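PDB 5CFT: aminoglycoside Nucleotidyltransferase (2")-Ia from Pseudomonas aeruginosa, which confers resistance to gentamicin, tobramycin, kanamycin and related aminoglycosides by adenylating their 2''-hydroxyl group. Local coordinates for residues G35-D40 against D51-T56. Sequence-based numbering, arbitrary orientation.
Sequences GGWAID and DDIDLT. With MN (manganese (II) ion), chain C; MN (manganese (II) ion), chain B; APC (diphosphomethylphosphonic acid adenosyl ester), chain D.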
loop_
_atom_site.group_PDB
_atom_site.type_symbol
_atom_site.label_atom_id
_atom_site.label_comp_id
_atom_site.label_asym_id
_atom_site.label_seq_id
_atom_site.Cartn_x
_atom_site.Cartn_y
_atom_site.Cartn_z
ATOM N N GLY A 35 -0.517 -2.001 1.892
ATOM C CA GLY A 35 -0.786 -2.483 3.221
ATOM C C GLY A 35 -2.075 -3.243 3.419
ATOM O O GLY A 35 -2.530 -3.989 2.550
ATOM N N GLY A 36 -2.727 -3.017 4.560
ATOM C CA GLY A 36 -3.905 -3.778 4.936
ATOM C C GLY A 36 -5.044 -3.641 3.968
ATOM O O GLY A 36 -5.751 -4.593 3.668
ATOM N N TRP A 37 -5.299 -2.412 3.515
ATOM C CA TRP A 37 -6.354 -2.220 2.538
ATOM C C TRP A 37 -6.030 -2.861 1.197
ATOM O O TRP A 37 -6.926 -3.216 0.468
ATOM C CB TRP A 37 -6.692 -0.738 2.354
ATOM C CG TRP A 37 -7.773 -0.231 3.231
ATOM C CD1 TRP A 37 -7.658 0.681 4.260
ATOM C CD2 TRP A 37 -9.131 -0.607 3.167
ATOM N NE1 TRP A 37 -8.897 0.881 4.841
ATOM C CE2 TRP A 37 -9.828 0.145 4.150
ATOM C CE3 TRP A 37 -9.838 -1.455 2.326
ATOM C CZ2 TRP A 37 -11.218 -0.021 4.360
ATOM C CZ3 TRP A 37 -11.225 -1.612 2.517
ATOM C CH2 TRP A 37 -11.890 -0.889 3.522
ATOM N N ALA A 38 -4.760 -2.986 0.823
ATOM C CA ALA A 38 -4.416 -3.617 -0.434
ATOM C C ALA A 38 -4.741 -5.105 -0.368
ATOM O O ALA A 38 -5.181 -5.697 -1.378
ATOM C CB ALA A 38 -2.939 -3.412 -0.775
ATOM N N ILE A 39 -4.507 -5.705 0.794
ATOM C CA ILE A 39 -4.864 -7.092 0.936
ATOM C C ILE A 39 -6.356 -7.256 0.764
ATOM O O ILE A 39 -6.846 -8.115 0.006
ATOM C CB ILE A 39 -4.402 -7.564 2.308
ATOM C CG1 ILE A 39 -2.860 -7.565 2.367
ATOM C CG2 ILE A 39 -4.967 -8.973 2.605
ATOM C CD1 ILE A 39 -2.373 -7.861 3.781
ATOM N N ASP A 40 -7.112 -6.422 1.465
ATOM C CA ASP A 40 -8.569 -6.499 1.388
ATOM C C ASP A 40 -9.033 -6.168 -0.053
ATOM O O ASP A 40 -10.020 -6.770 -0.528
ATOM C CB ASP A 40 -9.246 -5.593 2.380
ATOM C CG ASP A 40 -9.244 -6.161 3.788
ATOM O OD1 ASP A 40 -8.504 -7.117 4.054
ATOM O OD2 ASP A 40 -9.968 -5.606 4.659
ATOM N N ASP A 51 -6.265 0.602 10.531
ATOM C CA ASP A 51 -5.846 1.766 11.312
ATOM C C ASP A 51 -5.494 2.970 10.467
ATOM O O ASP A 51 -5.611 4.111 10.925
ATOM C CB ASP A 51 -4.689 1.398 12.223
ATOM C CG ASP A 51 -5.140 0.566 13.426
ATOM O OD1 ASP A 51 -6.356 0.403 13.660
ATOM O OD2 ASP A 51 -4.255 0.118 14.181
ATOM N N ASP A 52 -5.085 2.736 9.236
ATOM C CA ASP A 52 -4.751 3.815 8.294
ATOM C C ASP A 52 -4.986 3.393 6.866
ATOM O O ASP A 52 -5.472 2.286 6.602
ATOM C CB ASP A 52 -3.294 4.315 8.494
ATOM C CG ASP A 52 -2.269 3.314 8.183
ATOM O OD1 ASP A 52 -2.553 2.362 7.473
ATOM O OD2 ASP A 52 -1.079 3.525 8.619
ATOM N N ILE A 53 -4.703 4.293 5.922
ATOM C CA ILE A 53 -4.736 4.030 4.506
ATOM C C ILE A 53 -3.321 4.219 3.993
ATOM O O ILE A 53 -2.776 5.322 4.121
ATOM C CB ILE A 53 -5.673 4.982 3.824
ATOM C CG1 ILE A 53 -7.142 4.805 4.293
ATOM C CG2 ILE A 53 -5.671 4.773 2.328
ATOM C CD1 ILE A 53 -8.050 6.019 3.978
ATOM N N ASP A 54 -2.696 3.165 3.506
ATOM C CA ASP A 54 -1.375 3.188 2.907
ATOM C C ASP A 54 -1.500 3.455 1.422
ATOM O O ASP A 54 -2.256 2.779 0.725
ATOM C CB ASP A 54 -0.673 1.862 3.173
ATOM C CG ASP A 54 -0.548 1.546 4.637
ATOM O OD1 ASP A 54 0.263 2.211 5.344
ATOM O OD2 ASP A 54 -1.261 0.631 5.140
ATOM N N LEU A 55 -0.737 4.426 0.926
ATOM C CA LEU A 55 -0.784 4.848 -0.465
ATOM C C LEU A 55 0.628 4.903 -1.023
ATOM O O LEU A 55 1.566 5.402 -0.355
ATOM C CB LEU A 55 -1.400 6.229 -0.592
ATOM C CG LEU A 55 -2.859 6.363 -0.222
ATOM C CD1 LEU A 55 -3.249 7.843 -0.326
ATOM C CD2 LEU A 55 -3.722 5.495 -1.104
ATOM N N THR A 56 0.803 4.460 -2.265
ATOM C CA THR A 56 2.021 4.642 -3.039
ATOM C C THR A 56 1.708 5.633 -4.159
ATOM O O THR A 56 0.680 5.516 -4.824
ATOM C CB THR A 56 2.564 3.334 -3.650
ATOM O OG1 THR A 56 2.829 2.395 -2.597
ATOM C CG2 THR A 56 3.823 3.566 -4.400
HETATM MN MN MN C . 0.711 2.492 7.545
HETATM MN MN MN B . -1.961 0.375 7.091
HETATM P PG APC D . -3.909 -1.570 8.963
HETATM O O1G APC D . -4.618 -1.777 10.346
HETATM O O2G APC D . -3.135 -0.271 8.941
HETATM O O3G APC D . -4.749 -1.803 7.825
HETATM P PB APC D . -1.462 -2.686 8.112
HETATM O O1B APC D . -1.036 -4.127 7.728
HETATM O O2B APC D . -1.634 -1.771 6.924
HETATM O O3B APC D . -2.831 -2.768 8.843
HETATM P PA APC D . 0.674 -0.682 8.975
HETATM O O1A APC D . 1.364 -0.079 10.171
HETATM O O2A APC D . -0.066 0.367 8.138
HETATM C C3A APC D . -0.416 -2.012 9.380
HETATM O "O5'" APC D . 1.879 -1.188 8.099
HETATM C "C5'" APC D . 1.916 -1.240 6.653
HETATM C "C4'" APC D . 2.879 -2.355 6.349
HETATM O "O4'" APC D . 4.171 -2.020 6.905
HETATM C "C3'" APC D . 2.458 -3.635 7.019
HETATM O "O3'" APC D . 1.614 -4.300 6.076
HETATM C "C2'" APC D . 3.784 -4.319 7.328
HETATM O "O2'" APC D . 4.139 -4.963 6.106
HETATM C "C1'" APC D . 4.713 -3.130 7.610
HETATM N N9 APC D . 4.945 -2.775 9.030
HETATM C C8 APC D . 4.046 -2.641 10.053
HETATM N N7 APC D . 4.552 -2.136 11.161
HETATM C C5 APC D . 5.888 -1.957 10.844
HETATM C C6 APC D . 6.999 -1.556 11.625
HETATM N N6 APC D . 6.914 -1.166 12.903
HETATM N N1 APC D . 8.217 -1.583 11.045
HETATM C C2 APC D . 8.315 -1.968 9.772
HETATM N N3 APC D . 7.347 -2.358 8.942
HETATM C C4 APC D . 6.152 -2.342 9.541
HETATM O O HOH W 1 -3.913 0.507 3.438
HETATM O O HOH W 2 -4.004 0.034 6.131
#
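G35 and D54 meet where helix 35-43 faces strand 53-58, with D54 OD2 3.7 Å from G35 CA. This is the nucleotidyltransferase active site: a Gly-Gly turn of helix 35-43 that receives the triphosphate, opposite the Asp-x-Asp motif leading into strand 53-58, which holds two manganese ions. D52 and D54 each bridge the pair: one manganese takes D52 OD1 and D54 OD2, both at 2.1 Å, the other D52 OD2 and D54 OD1, together with D94. Aspartate suits both places because its short carboxylate can give one oxygen to each ion. D52 CG sits between its backbone N and carbonyl carbon (chi1 65°), which helps turn toward the metals a side chain whose CB leaves away from the helix. The first ion also binds one oxygen from each phosphorus of the nucleotide analogue, of which APC O2A bridges to the second.

Glycine at 36 lets the phosphates come close: G36 N donates to APC O2B (2.9 Å, 149°), while D51 N grips APC O1G at a straighter 169°. G35, at positive phi, lets its CA come against D54 OD2.

Farther out, W37 presents its indole edge, CD1 lying 3.6 Å from D52 O near the ring plane and 4.2 Å from I53 CG1; its broad ring also reaches helix 11-26, where NE1 is hydrogen-bonded to Q13 OE1. One water accepts from W37 N and, at 2.9 Å, from D54 N. A second, ligated to the first manganese, donates to D52 O over 2.7 Å.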